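Local coordinates for protein transcriptional regulators (LACI-FAMILY TRANSCRIPTIONAL REGULATORY PROTEIN) (Corynebacterium glutamicum, PDB 3GYB) that probably regulates transcription by binding to cis-regulatory DNA as a member of the LacI family, and binds a magnesium ion, at residues 6-11 against 36-41; 15-20 against 210-215; 116-121 against 177-182. All blocks are in the same frame, centred on the assembly; numbering follows the deposited sequence.

Contact 1 of 3, residues 6-11 against 36-41; sequences QLIAVL and YRLSVI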
ATOM      1  N   GLN A   6     -20.059 -16.244  10.297  1.00 26.26           N
ATOM      2  CA  GLN A   6     -18.797 -15.954  10.976  1.00 25.06           C
ATOM      3  C   GLN A   6     -17.930 -15.069  10.095  1.00 23.25           C
ATOM      4  O   GLN A   6     -16.718 -14.962  10.285  1.00 21.19           O
ATOM      5  CB  GLN A   6     -18.047 -17.244  11.293  1.00 27.83           C
ATOM      6  CG  GLN A   6     -18.721 -18.100  12.346  1.00 32.22           C
ATOM      7  CD  GLN A   6     -17.897 -19.315  12.715  1.00 34.03           C
ATOM      8  OE1 GLN A   6     -17.692 -20.213  11.898  1.00 36.79           O
ATOM      9  NE2 GLN A   6     -17.411 -19.346  13.952  1.00 34.70           N
ATOM     10  N   LEU A   7     -18.575 -14.434   9.127  1.00 21.68           N
ATOM     11  CA  LEU A   7     -17.893 -13.558   8.199  1.00 19.65           C
ATOM     12  C   LEU A   7     -18.099 -12.093   8.553  1.00 18.56           C
ATOM     13  O   LEU A   7     -19.202 -11.678   8.911  1.00 18.48           O
ATOM     14  CB  LEU A   7     -18.407 -13.820   6.787  1.00 22.34           C
ATOM     15  CG  LEU A   7     -17.906 -15.066   6.054  1.00 23.91           C
ATOM     16  CD1 LEU A   7     -18.735 -15.286   4.786  1.00 25.52           C
ATOM     17  CD2 LEU A   7     -16.427 -14.899   5.722  1.00 25.63           C
ATOM     18  N   ILE A   8     -17.022 -11.320   8.473  1.00 16.19           N
ATOM     19  CA  ILE A   8     -17.079  -9.893   8.745  1.00 14.18           C
ATOM     20  C   ILE A   8     -16.545  -9.205   7.499  1.00 14.83           C
ATOM     21  O   ILE A   8     -15.425  -9.477   7.071  1.00 15.81           O
ATOM     22  CB  ILE A   8     -16.194  -9.496   9.953  1.00 14.31           C
ATOM     23  CG1 ILE A   8     -16.698 -10.180  11.225  1.00 16.62           C
ATOM     24  CG2 ILE A   8     -16.191  -7.980  10.122  1.00 13.23           C
ATOM     25  CD1 ILE A   8     -18.103  -9.774  11.633  1.00 19.62           C
ATOM     26  N   ALA A   9     -17.359  -8.338   6.907  1.00 15.23           N
ATOM     27  CA  ALA A   9     -16.955  -7.607   5.713  1.00 14.33           C
ATOM     28  C   ALA A   9     -16.277  -6.315   6.151  1.00 14.44           C
ATOM     29  O   ALA A   9     -16.764  -5.624   7.043  1.00 14.50           O
ATOM     30  CB  ALA A   9     -18.177  -7.293   4.852  1.00 14.41           C
ATOM     31  N   VAL A  10     -15.148  -5.997   5.530  1.00 12.90           N
ATOM     32  CA  VAL A  10     -14.424  -4.782   5.861  1.00 14.06           C
ATOM     33  C   VAL A  10     -14.361  -3.909   4.612  1.00 13.74           C
ATOM     34  O   VAL A  10     -13.800  -4.313   3.592  1.00 15.11           O
ATOM     35  CB  VAL A  10     -12.994  -5.106   6.346  1.00 13.71           C
ATOM     36  CG1 VAL A  10     -12.280  -3.824   6.750  1.00 13.03           C
ATOM     37  CG2 VAL A  10     -13.057  -6.072   7.525  1.00 13.20           C
ATOM     38  N   LEU A  11     -14.943  -2.716   4.691  1.00 14.69           N
ATOM     39  CA  LEU A  11     -14.956  -1.809   3.549  1.00 15.04           C
ATOM     40  C   LEU A  11     -13.903  -0.712   3.622  1.00 14.57           C
ATOM     41  O   LEU A  11     -13.850   0.047   4.589  1.00 14.01           O
ATOM     42  CB  LEU A  11     -16.342  -1.165   3.403  1.00 16.24           C
ATOM     43  CG  LEU A  11     -17.456  -2.011   2.781  1.00 17.80           C
ATOM     44  CD1 LEU A  11     -17.744  -3.244   3.630  1.00 18.13           C
ATOM     45  CD2 LEU A  11     -18.701  -1.153   2.652  1.00 19.67           C
ATOM     46  N   TYR A  36     -14.071 -15.636  13.751  1.00 19.00           N
ATOM     47  CA  TYR A  36     -14.495 -14.824  12.618  1.00 17.39           C
ATOM     48  C   TYR A  36     -13.437 -14.803  11.527  1.00 16.29           C
ATOM     49  O   TYR A  36     -12.246 -14.971  11.797  1.00 17.49           O
ATOM     50  CB  TYR A  36     -14.782 -13.389  13.069  1.00 17.72           C
ATOM     51  CG  TYR A  36     -16.037 -13.260  13.902  1.00 17.43           C
ATOM     52  CD1 TYR A  36     -17.297 -13.288  13.305  1.00 19.84           C
ATOM     53  CD2 TYR A  36     -15.965 -13.150  15.290  1.00 19.37           C
ATOM     54  CE1 TYR A  36     -18.457 -13.210  14.071  1.00 19.67           C
ATOM     55  CE2 TYR A  36     -17.121 -13.075  16.066  1.00 20.25           C
ATOM     56  CZ  TYR A  36     -18.359 -13.106  15.450  1.00 21.58           C
ATOM     57  OH  TYR A  36     -19.499 -13.049  16.214  1.00 22.92           O
ATOM     58  N   ARG A  37     -13.893 -14.609  10.296  1.00 14.87           N
ATOM     59  CA  ARG A  37     -13.017 -14.521   9.134  1.00 15.14           C
ATOM     60  C   ARG A  37     -13.359 -13.192   8.467  1.00 15.22           C
ATOM     61  O   ARG A  37     -14.516 -12.771   8.483  1.00 16.38           O
ATOM     62  CB  ARG A  37     -13.274 -15.691   8.186  1.00 16.10           C
ATOM     63  CG  ARG A  37     -12.819 -17.026   8.760  1.00 17.05           C
ATOM     64  CD  ARG A  37     -13.331 -18.205   7.954  1.00 19.13           C
ATOM     65  NE  ARG A  37     -12.956 -19.475   8.575  1.00 19.76           N
ATOM     66  CZ  ARG A  37     -11.803 -20.105   8.371  1.00 21.11           C
ATOM     67  NH1 ARG A  37     -10.894 -19.594   7.550  1.00 19.82           N
ATOM     68  NH2 ARG A  37     -11.552 -21.243   9.003  1.00 21.25           N
ATOM     69  N   LEU A  38     -12.360 -12.540   7.882  1.00 13.60           N
ATOM     70  CA  LEU A  38     -12.562 -11.237   7.255  1.00 12.48           C
ATOM     71  C   LEU A  38     -12.378 -11.224   5.748  1.00 12.73           C
ATOM     72  O   LEU A  38     -11.547 -11.945   5.214  1.00 12.60           O
ATOM     73  CB  LEU A  38     -11.580 -10.221   7.843  1.00 12.63           C
ATOM     74  CG  LEU A  38     -11.366 -10.197   9.356  1.00 15.16           C
ATOM     75  CD1 LEU A  38     -10.299  -9.163   9.691  1.00 14.41           C
ATOM     76  CD2 LEU A  38     -12.667  -9.876  10.065  1.00 15.88           C
ATOM     77  N   SER A  39     -13.159 -10.386   5.073  1.00 12.50           N
ATOM     78  CA  SER A  39     -13.043 -10.226   3.626  1.00 12.72           C
ATOM     79  C   SER A  39     -13.171  -8.734   3.352  1.00 13.34           C
ATOM     80  O   SER A  39     -13.992  -8.049   3.970  1.00 16.32           O
ATOM     81  CB  SER A  39     -14.137 -10.999   2.889  1.00 13.63           C
ATOM     82  OG  SER A  39     -13.856 -11.031   1.496  1.00 18.55           O
ATOM     83  N   VAL A  40     -12.355  -8.231   2.433  1.00 13.01           N
ATOM     84  CA  VAL A  40     -12.343  -6.812   2.113  1.00 12.45           C
ATOM     85  C   VAL A  40     -13.073  -6.420   0.834  1.00 12.31           C
ATOM     86  O   VAL A  40     -12.971  -7.086  -0.197  1.00 12.87           O
ATOM     87  CB  VAL A  40     -10.884  -6.292   2.028  1.00 12.33           C
ATOM     88  CG1 VAL A  40     -10.868  -4.826   1.623  1.00 13.30           C
ATOM     89  CG2 VAL A  40     -10.195  -6.466   3.382  1.00 13.60           C
ATOM     90  N   ILE A  41     -13.810  -5.319   0.930  1.00 12.06           N
ATOM     91  CA  ILE A  41     -14.562  -4.751  -0.184  1.00 13.72           C
ATOM     92  C   ILE A  41     -14.006  -3.336  -0.347  1.00 13.39           C
ATOM     93  O   ILE A  41     -13.902  -2.603   0.632  1.00 13.91           O
ATOM     94  CB  ILE A  41     -16.072  -4.656   0.158  1.00 14.45           C
ATOM     95  CG1 ILE A  41     -16.659  -6.055   0.368  1.00 17.80           C
ATOM     96  CG2 ILE A  41     -16.818  -3.895  -0.940  1.00 16.26           C
ATOM     97  CD1 ILE A  41     -16.734  -6.905  -0.883  1.00 20.41           C
TER
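The ring of Tyr36 meets the other strand at a slant, with Gln6 O and the side chain of Ile8 both against its CD1 side. CD1 stands 3.5 Å from Gln6 O and 3.8 Å from Ile8 CG1, a flat ring being broad enough to touch both the Gln6 carbonyl and the branched Ile8 side chain. Swinging CG anti to its carbonyl carbon (chi1 -71°) sets the Tyr36 ring slantwise against these neighbours. Ile8 and Leu38 then run side by side, pointing the same way, and Leu38 CD2 presses to 3.5 Å from Ile8 CB. Val10 and Val40 continue this face, where helices 21-31 and 231-246 pack on Leu38 and Ile8 respectively, a setting suited to beta-branched and leucine side chains. On the other face Leu11 CG lies 4.0 Å from Ile41 CB, while the small Ala9 leaves helix 52-57 room to approach.

Five backbone bonds join the strands in parallel register, from Arg37 N to Gln6 O at 2.8 Å through to Ile41 N to Val10 O at 2.8 Å. Arg37 carries its guanidinium away from Leu7 to Asp51 and Ser55 of the second subunit. Backbone atoms of Leu38 and Val40 are also hydrogen-bonded to that subunit. The two strands, joined through helix 21-31, form the beta-alpha-beta crossover that begins the periplasmic binding protein-like fold, with strand 37-41 as the outermost of its sheet within the chain.

Contact 2 of 3, residues 15-20 against 210-215; sequences YSNPWF and GYDNTP. With MG (magnesium ion), chain C.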
ATOM      1  N   TYR A  15      -6.899   0.377  -2.217  1.00 14.79           N
ATOM      2  CA  TYR A  15      -5.756  -0.437  -1.810  1.00 14.46           C
ATOM      3  C   TYR A  15      -4.440   0.336  -1.929  1.00 13.72           C
ATOM      4  O   TYR A  15      -3.445  -0.027  -1.298  1.00 16.19           O
ATOM      5  CB  TYR A  15      -5.685  -1.713  -2.659  1.00 15.21           C
ATOM      6  CG  TYR A  15      -6.647  -2.791  -2.211  1.00 19.74           C
ATOM      7  CD1 TYR A  15      -6.458  -3.448  -0.995  1.00 22.01           C
ATOM      8  CD2 TYR A  15      -7.753  -3.137  -2.984  1.00 23.58           C
ATOM      9  CE1 TYR A  15      -7.348  -4.423  -0.557  1.00 23.67           C
ATOM     10  CE2 TYR A  15      -8.657  -4.114  -2.550  1.00 24.39           C
ATOM     11  CZ  TYR A  15      -8.443  -4.748  -1.335  1.00 23.70           C
ATOM     12  OH  TYR A  15      -9.323  -5.705  -0.887  1.00 27.50           O
ATOM     13  N   SER A  16      -4.446   1.397  -2.734  1.00 14.43           N
ATOM     14  CA  SER A  16      -3.255   2.221  -2.952  1.00 16.17           C
ATOM     15  C   SER A  16      -2.892   3.110  -1.762  1.00 16.19           C
ATOM     16  O   SER A  16      -1.784   3.650  -1.702  1.00 16.89           O
ATOM     17  CB  SER A  16      -3.438   3.091  -4.202  1.00 16.94           C
ATOM     18  OG  SER A  16      -3.543   2.295  -5.370  1.00 22.14           O
ATOM     19  N   ASN A  17      -3.827   3.269  -0.829  1.00 15.18           N
ATOM     20  CA  ASN A  17      -3.598   4.074   0.372  1.00 14.30           C
ATOM     21  C   ASN A  17      -3.565   3.087   1.539  1.00 15.02           C
ATOM     22  O   ASN A  17      -4.609   2.672   2.036  1.00 16.57           O
ATOM     23  CB  ASN A  17      -4.736   5.088   0.554  1.00 15.76           C
ATOM     24  CG  ASN A  17      -4.555   5.952   1.790  1.00 16.04           C
ATOM     25  OD1 ASN A  17      -3.522   5.887   2.458  1.00 17.75           O
ATOM     26  ND2 ASN A  17      -5.561   6.765   2.099  1.00 16.06           N
ATOM     27  N   PRO A  18      -2.358   2.705   1.991  1.00 15.31           N
ATOM     28  CA  PRO A  18      -2.128   1.756   3.085  1.00 14.70           C
ATOM     29  C   PRO A  18      -2.467   2.184   4.509  1.00 14.61           C
ATOM     30  O   PRO A  18      -1.996   1.566   5.458  1.00 15.12           O
ATOM     31  CB  PRO A  18      -0.648   1.422   2.933  1.00 15.97           C
ATOM     32  CG  PRO A  18      -0.076   2.733   2.517  1.00 15.92           C
ATOM     33  CD  PRO A  18      -1.073   3.210   1.469  1.00 15.26           C
ATOM     34  N   TRP A  19      -3.287   3.216   4.663  1.00 13.98           N
ATOM     35  CA  TRP A  19      -3.652   3.680   5.999  1.00 12.53           C
ATOM     36  C   TRP A  19      -4.377   2.600   6.815  1.00 12.59           C
ATOM     37  O   TRP A  19      -4.269   2.549   8.045  1.00 12.23           O
ATOM     38  CB  TRP A  19      -4.570   4.907   5.904  1.00 13.40           C
ATOM     39  CG  TRP A  19      -6.013   4.551   5.645  1.00 12.24           C
ATOM     40  CD1 TRP A  19      -6.580   4.217   4.446  1.00 13.88           C
ATOM     41  CD2 TRP A  19      -7.046   4.408   6.628  1.00 12.11           C
ATOM     42  NE1 TRP A  19      -7.901   3.870   4.624  1.00 13.93           N
ATOM     43  CE2 TRP A  19      -8.212   3.979   5.955  1.00 12.66           C
ATOM     44  CE3 TRP A  19      -7.097   4.599   8.016  1.00 12.95           C
ATOM     45  CZ2 TRP A  19      -9.416   3.734   6.623  1.00 13.83           C
ATOM     46  CZ3 TRP A  19      -8.296   4.357   8.682  1.00 15.64           C
ATOM     47  CH2 TRP A  19      -9.438   3.929   7.983  1.00 13.46           C
ATOM     48  N   PHE A  20      -5.104   1.738   6.114  1.00 12.83           N
ATOM     49  CA  PHE A  20      -5.921   0.689   6.724  1.00 11.89           C
ATOM     50  C   PHE A  20      -5.220  -0.614   7.103  1.00 12.61           C
ATOM     51  O   PHE A  20      -5.784  -1.429   7.835  1.00 12.44           O
ATOM     52  CB  PHE A  20      -7.056   0.343   5.765  1.00 13.40           C
ATOM     53  CG  PHE A  20      -6.580  -0.344   4.512  1.00 13.91           C
ATOM     54  CD1 PHE A  20      -6.426  -1.728   4.478  1.00 13.87           C
ATOM     55  CD2 PHE A  20      -6.206   0.398   3.395  1.00 15.17           C
ATOM     56  CE1 PHE A  20      -5.902  -2.363   3.352  1.00 14.56           C
ATOM     57  CE2 PHE A  20      -5.679  -0.230   2.263  1.00 14.71           C
ATOM     58  CZ  PHE A  20      -5.528  -1.610   2.244  1.00 14.25           C
ATOM     59  N   GLY A 210       3.153  14.330   7.400  1.00  8.85           N
ATOM     60  CA  GLY A 210       1.972  13.629   6.927  1.00 10.31           C
ATOM     61  C   GLY A 210       1.008  13.261   8.035  1.00  9.04           C
ATOM     62  O   GLY A 210       1.041  13.848   9.117  1.00 10.77           O
ATOM     63  N   TYR A 211       0.158  12.274   7.774  1.00  9.91           N
ATOM     64  CA  TYR A 211      -0.840  11.834   8.742  1.00 10.23           C
ATOM     65  C   TYR A 211      -1.243  10.407   8.387  1.00 10.45           C
ATOM     66  O   TYR A 211      -1.568  10.129   7.234  1.00 11.68           O
ATOM     67  CB  TYR A 211      -2.068  12.762   8.662  1.00 11.50           C
ATOM     68  CG  TYR A 211      -2.943  12.823   9.906  1.00 12.73           C
ATOM     69  CD1 TYR A 211      -3.184  14.041  10.545  1.00 12.72           C
ATOM     70  CD2 TYR A 211      -3.560  11.683  10.414  1.00 13.03           C
ATOM     71  CE1 TYR A 211      -4.021  14.122  11.656  1.00 10.13           C
ATOM     72  CE2 TYR A 211      -4.402  11.754  11.534  1.00 12.53           C
ATOM     73  CZ  TYR A 211      -4.624  12.978  12.142  1.00 12.08           C
ATOM     74  OH  TYR A 211      -5.458  13.055  13.242  1.00 11.57           O
ATOM     75  N   ASP A 212      -1.185   9.518   9.381  1.00 11.23           N
ATOM     76  CA  ASP A 212      -1.545   8.097   9.277  1.00 10.78           C
ATOM     77  C   ASP A 212      -0.465   7.132   9.747  1.00 11.75           C
ATOM     78  O   ASP A 212      -0.777   6.044  10.189  1.00 11.75           O
ATOM     79  CB  ASP A 212      -1.912   7.668   7.846  1.00 12.07           C
ATOM     80  CG  ASP A 212      -3.256   8.203   7.388  1.00 13.98           C
ATOM     81  OD1 ASP A 212      -4.018   8.726   8.227  1.00 14.92           O
ATOM     82  OD2 ASP A 212      -3.542   8.088   6.177  1.00 14.05           O
ATOM     83  N   ASN A 213       0.801   7.523   9.664  1.00 12.23           N
ATOM     84  CA  ASN A 213       1.894   6.616  10.022  1.00 12.70           C
ATOM     85  C   ASN A 213       1.722   5.285   9.290  1.00 13.46           C
ATOM     86  O   ASN A 213       1.726   4.200   9.894  1.00 12.18           O
ATOM     87  CB  ASN A 213       1.982   6.348  11.525  1.00 13.20           C
ATOM     88  CG  ASN A 213       3.247   5.575  11.882  1.00 14.50           C
ATOM     89  OD1 ASN A 213       4.315   5.865  11.345  1.00 13.68           O
ATOM     90  ND2 ASN A 213       3.134   4.594  12.774  1.00 13.67           N
ATOM     91  N   THR A 214       1.559   5.392   7.976  1.00 12.54           N
ATOM     92  CA  THR A 214       1.412   4.240   7.096  1.00 12.06           C
ATOM     93  C   THR A 214       2.728   3.472   7.102  1.00 13.30           C
ATOM     94  O   THR A 214       3.759   3.997   7.525  1.00 12.87           O
ATOM     95  CB  THR A 214       1.188   4.679   5.642  1.00 13.46           C
ATOM     96  OG1 THR A 214       2.246   5.571   5.261  1.00 13.65           O
ATOM     97  CG2 THR A 214      -0.152   5.365   5.469  1.00 12.18           C
ATOM     98  N   PRO A 215       2.711   2.215   6.636  1.00 13.83           N
ATOM     99  CA  PRO A 215       3.947   1.427   6.602  1.00 14.92           C
ATOM    100  C   PRO A 215       4.982   2.145   5.724  1.00 13.91           C
ATOM    101  O   PRO A 215       6.181   2.084   5.984  1.00 15.71           O
ATOM    102  CB  PRO A 215       3.490   0.105   5.994  1.00 16.14           C
ATOM    103  CG  PRO A 215       2.094  -0.027   6.520  1.00 17.82           C
ATOM    104  CD  PRO A 215       1.542   1.373   6.324  1.00 15.31           C
TER
HETATM  105 MG    MG C   1      -2.100   4.618  11.127  1.00 12.59          MG
HETATM  106  O   HOH W   1      -2.160   7.743   3.733  1.00 12.39           O
HETATM  107  O   HOH W   2      -5.574   8.179   4.549  1.00 18.87           O
HETATM  108  O   HOH W   3      -3.506   4.681   9.419  1.00 11.69           O
HETATM  109  O   HOH W   4      -0.714   3.076  10.297  1.00 12.26           O
HETATM  110  O   HOH W   5      -0.873   4.642  12.922  1.00 12.77           O
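Trp19 and Thr214 bring the two loops closest, their CA atoms 5.2 Å apart without strand pairing; Asp212 has a positive phi, 127°, and its carbonyl O faces the magnesium ion. Pro18 sets CG 3.9 Å from Thr214 CB, the two side chains crossing at a slant, and its CB rests on Pro215 CD; two rigid rings suit this compact meeting of loops. Thr214 sends its methyl CG2 toward the backbone of Trp19 and keeps OG1 for capping the helix that follows.

Waters carry the polar link. Asn17 uses both ends of its amide: one water donates to OD1 and another accepts from ND2, and each also donates to Asp212 OD2, the second at 2.6 Å. That carboxylate oxygen thus receives two water protons while it also lies 3.4 Å from Trp19 CB. A third water donates to Trp19 O (2.6 Å) and binds the magnesium, so the tryptophan backbone is a second-shell ligand. Asp212 O itself binds the ion at 2.2 Å; Asp229 and Ser231 complete the site with three waters. In LacI relatives, effectors bind in the cleft between the two halves of this fold.

Asn17, Pro18 and Trp19 come from the loop between strand 7-12 and helix 21-31, and meet the end of strand 207-211, where Asn17 touches helix 185-198 and Thr214 stands just before helix 215-218.

Contact 3 of 3, residues 116-121 against 177-182; sequences LGHTHI and VTAIFS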
ATOM      1  N   LEU A 116       8.541  24.800  15.161  1.00 16.25           N
ATOM      2  CA  LEU A 116       9.827  24.634  14.479  1.00 15.10           C
ATOM      3  C   LEU A 116      10.291  25.938  13.830  1.00 15.80           C
ATOM      4  O   LEU A 116      11.375  25.999  13.244  1.00 16.83           O
ATOM      5  CB  LEU A 116       9.748  23.531  13.417  1.00 16.15           C
ATOM      6  CG  LEU A 116       9.794  22.089  13.924  1.00 15.64           C
ATOM      7  CD1 LEU A 116       9.471  21.126  12.791  1.00 15.82           C
ATOM      8  CD2 LEU A 116      11.174  21.794  14.491  1.00 17.30           C
ATOM      9  N   GLY A 117       9.464  26.976  13.916  1.00 14.89           N
ATOM     10  CA  GLY A 117       9.846  28.256  13.343  1.00 15.27           C
ATOM     11  C   GLY A 117       9.278  28.598  11.977  1.00 15.61           C
ATOM     12  O   GLY A 117       9.617  29.636  11.404  1.00 16.63           O
ATOM     13  N   HIS A 118       8.418  27.738  11.445  1.00 14.54           N
ATOM     14  CA  HIS A 118       7.815  27.990  10.141  1.00 14.04           C
ATOM     15  C   HIS A 118       6.606  28.908  10.294  1.00 13.92           C
ATOM     16  O   HIS A 118       5.847  28.781  11.253  1.00 15.98           O
ATOM     17  CB  HIS A 118       7.363  26.672   9.502  1.00 13.95           C
ATOM     18  CG  HIS A 118       8.487  25.743   9.165  1.00 11.63           C
ATOM     19  ND1 HIS A 118       9.216  25.848   8.000  1.00 14.53           N
ATOM     20  CD2 HIS A 118       9.021  24.706   9.853  1.00 14.52           C
ATOM     21  CE1 HIS A 118      10.152  24.913   7.985  1.00 14.62           C
ATOM     22  NE2 HIS A 118      10.054  24.206   9.097  1.00 13.90           N
ATOM     23  N   THR A 119       6.434  29.835   9.355  1.00 13.93           N
ATOM     24  CA  THR A 119       5.288  30.738   9.382  1.00 16.15           C
ATOM     25  C   THR A 119       4.500  30.601   8.082  1.00 15.16           C
ATOM     26  O   THR A 119       3.271  30.635   8.092  1.00 17.28           O
ATOM     27  CB  THR A 119       5.715  32.207   9.591  1.00 16.71           C
ATOM     28  OG1 THR A 119       6.764  32.544   8.677  1.00 19.99           O
ATOM     29  CG2 THR A 119       6.190  32.414  11.023  1.00 18.56           C
ATOM     30  N   HIS A 120       5.206  30.450   6.966  1.00 15.09           N
ATOM     31  CA  HIS A 120       4.552  30.264   5.674  1.00 14.49           C
ATOM     32  C   HIS A 120       4.303  28.769   5.527  1.00 14.22           C
ATOM     33  O   HIS A 120       5.055  28.048   4.867  1.00 13.35           O
ATOM     34  CB  HIS A 120       5.441  30.790   4.546  1.00 16.15           C
ATOM     35  CG  HIS A 120       5.530  32.283   4.515  1.00 19.49           C
ATOM     36  ND1 HIS A 120       4.446  33.083   4.224  1.00 20.30           N
ATOM     37  CD2 HIS A 120       6.555  33.124   4.792  1.00 21.80           C
ATOM     38  CE1 HIS A 120       4.798  34.352   4.327  1.00 23.27           C
ATOM     39  NE2 HIS A 120       6.072  34.406   4.670  1.00 22.74           N
ATOM     40  N   ILE A 121       3.230  28.321   6.165  1.00 14.62           N
ATOM     41  CA  ILE A 121       2.847  26.918   6.187  1.00 13.43           C
ATOM     42  C   ILE A 121       1.649  26.663   5.291  1.00 13.98           C
ATOM     43  O   ILE A 121       0.674  27.414   5.311  1.00 14.05           O
ATOM     44  CB  ILE A 121       2.494  26.496   7.627  1.00 14.44           C
ATOM     45  CG1 ILE A 121       3.713  26.708   8.531  1.00 13.66           C
ATOM     46  CG2 ILE A 121       2.023  25.050   7.652  1.00 13.79           C
ATOM     47  CD1 ILE A 121       3.410  26.628  10.022  1.00 14.02           C
ATOM     48  N   VAL A 177       6.444  29.326   0.673  1.00 13.64           N
ATOM     49  CA  VAL A 177       6.099  28.229   1.575  1.00 12.21           C
ATOM     50  C   VAL A 177       7.336  27.437   1.987  1.00 12.34           C
ATOM     51  O   VAL A 177       8.121  27.016   1.136  1.00 12.60           O
ATOM     52  CB  VAL A 177       5.089  27.272   0.911  1.00 13.02           C
ATOM     53  CG1 VAL A 177       4.910  26.013   1.757  1.00 14.68           C
ATOM     54  CG2 VAL A 177       3.757  27.981   0.744  1.00 15.55           C
ATOM     55  N   THR A 178       7.500  27.233   3.291  1.00 12.19           N
ATOM     56  CA  THR A 178       8.655  26.497   3.806  1.00 12.07           C
ATOM     57  C   THR A 178       8.298  25.162   4.449  1.00 11.97           C
ATOM     58  O   THR A 178       9.181  24.356   4.754  1.00 12.71           O
ATOM     59  CB  THR A 178       9.439  27.341   4.839  1.00 11.89           C
ATOM     60  OG1 THR A 178       8.601  27.628   5.969  1.00 13.43           O
ATOM     61  CG2 THR A 178       9.890  28.644   4.216  1.00 14.01           C
ATOM     62  N   ALA A 179       7.009  24.917   4.654  1.00 11.86           N
ATOM     63  CA  ALA A 179       6.580  23.667   5.267  1.00 11.52           C
ATOM     64  C   ALA A 179       5.180  23.316   4.811  1.00 13.12           C
ATOM     65  O   ALA A 179       4.351  24.198   4.591  1.00 12.25           O
ATOM     66  CB  ALA A 179       6.620  23.786   6.790  1.00 11.85           C
ATOM     67  N   ILE A 180       4.927  22.021   4.670  1.00 12.16           N
ATOM     68  CA  ILE A 180       3.626  21.539   4.241  1.00 11.48           C
ATOM     69  C   ILE A 180       3.083  20.488   5.196  1.00 12.58           C
ATOM     70  O   ILE A 180       3.804  19.567   5.587  1.00 10.84           O
ATOM     71  CB  ILE A 180       3.707  20.887   2.833  1.00 11.16           C
ATOM     72  CG1 ILE A 180       4.076  21.940   1.788  1.00 12.82           C
ATOM     73  CG2 ILE A 180       2.378  20.219   2.489  1.00 11.80           C
ATOM     74  CD1 ILE A 180       4.388  21.364   0.402  1.00 13.62           C
ATOM     75  N   PHE A 181       1.826  20.652   5.602  1.00 10.95           N
ATOM     76  CA  PHE A 181       1.160  19.658   6.432  1.00 11.20           C
ATOM     77  C   PHE A 181       0.217  18.960   5.461  1.00 11.82           C
ATOM     78  O   PHE A 181      -0.793  19.527   5.042  1.00 11.35           O
ATOM     79  CB  PHE A 181       0.366  20.295   7.587  1.00 11.32           C
ATOM     80  CG  PHE A 181      -0.702  19.391   8.164  1.00 11.07           C
ATOM     81  CD1 PHE A 181      -0.478  18.025   8.327  1.00 11.56           C
ATOM     82  CD2 PHE A 181      -1.938  19.909   8.537  1.00 11.21           C
ATOM     83  CE1 PHE A 181      -1.464  17.190   8.847  1.00 12.47           C
ATOM     84  CE2 PHE A 181      -2.932  19.081   9.058  1.00 11.74           C
ATOM     85  CZ  PHE A 181      -2.696  17.721   9.212  1.00 12.37           C
ATOM     86  N   SER A 182       0.576  17.739   5.076  1.00 10.47           N
ATOM     87  CA  SER A 182      -0.222  16.952   4.151  1.00 12.74           C
ATOM     88  C   SER A 182      -1.336  16.240   4.911  1.00 11.38           C
ATOM     89  O   SER A 182      -1.092  15.627   5.950  1.00 11.95           O
ATOM     90  CB  SER A 182       0.667  15.923   3.446  1.00 11.88           C
ATOM     91  OG  SER A 182      -0.068  15.224   2.460  1.00 14.10           O
TER
HETATM   92  O   HOH W   6       8.091  30.029   7.048  1.00 15.69           O
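His118 ND1 and Thr178 OG1 are hydrogen-bonded at 2.8 Å, almost straight (173°), with the hydroxyl near the plane of the ring at its edge. One face of the same imidazole takes the methyl of Ala179, whose CB sits 3.7 Å from the ring centroid and close to the normal, a CH-pi contact to which the short methyl of alanine is well suited. Thr178 OG1 lies between its backbone N and carbonyl carbon (chi1 62°), which brings the hydroxyl to face ND1. It also bonds a water that accepts from Thr119 N at 2.8 Å.

The backbones close the contact: Thr178 N donates to His120 O at 3.0 Å, and an inverse gamma turn centred on His120 presents that carbonyl. Ile121 then pairs with Ala179 in a parallel bridge, their CA atoms 5.0 Å apart, where strand 121-124 starts parallel to strand 179-182 in the sheet of the periplasmic binding protein-like domain. Ala179 N, buried here, has no hydrogen-bonding partner in the model.

Further out, His118 NE2 is hydrogen-bonded to Ala270 O, so both ring nitrogens are tied and the ring's rotation is fixed. Gly117 ends helix 102-115 in a Schellman motif; its positive phi (99°) is readily taken by glycine and lets the chain turn toward His118. Ile121, branched and apolar, packs against side chains of helices 102-115 and 129-144.

All three contacts reach one long mixed sheet. Contact 1 lies near one end, where strands 37-41 and 7-12 are neighbours, and contact 3 near the other, with centres 41 Å apart on opposite sides of the chain's centre. Contact 2 lies between, its centre about 20 Å from that of contact 1 and 22 Å from that of contact 3. It touches both: Tyr15 packs on Val40, and Tyr211 on Phe181, whose strands 207-211 and 179-182 adjoin. Along the chain, contact 1 alternates with contact 2, while contact 3 is nested inside the loop that contact 2 closes. Contact 2 thus brings distant sequence together beside the metal site, and contacts 1 and 2 also touch the second subunit.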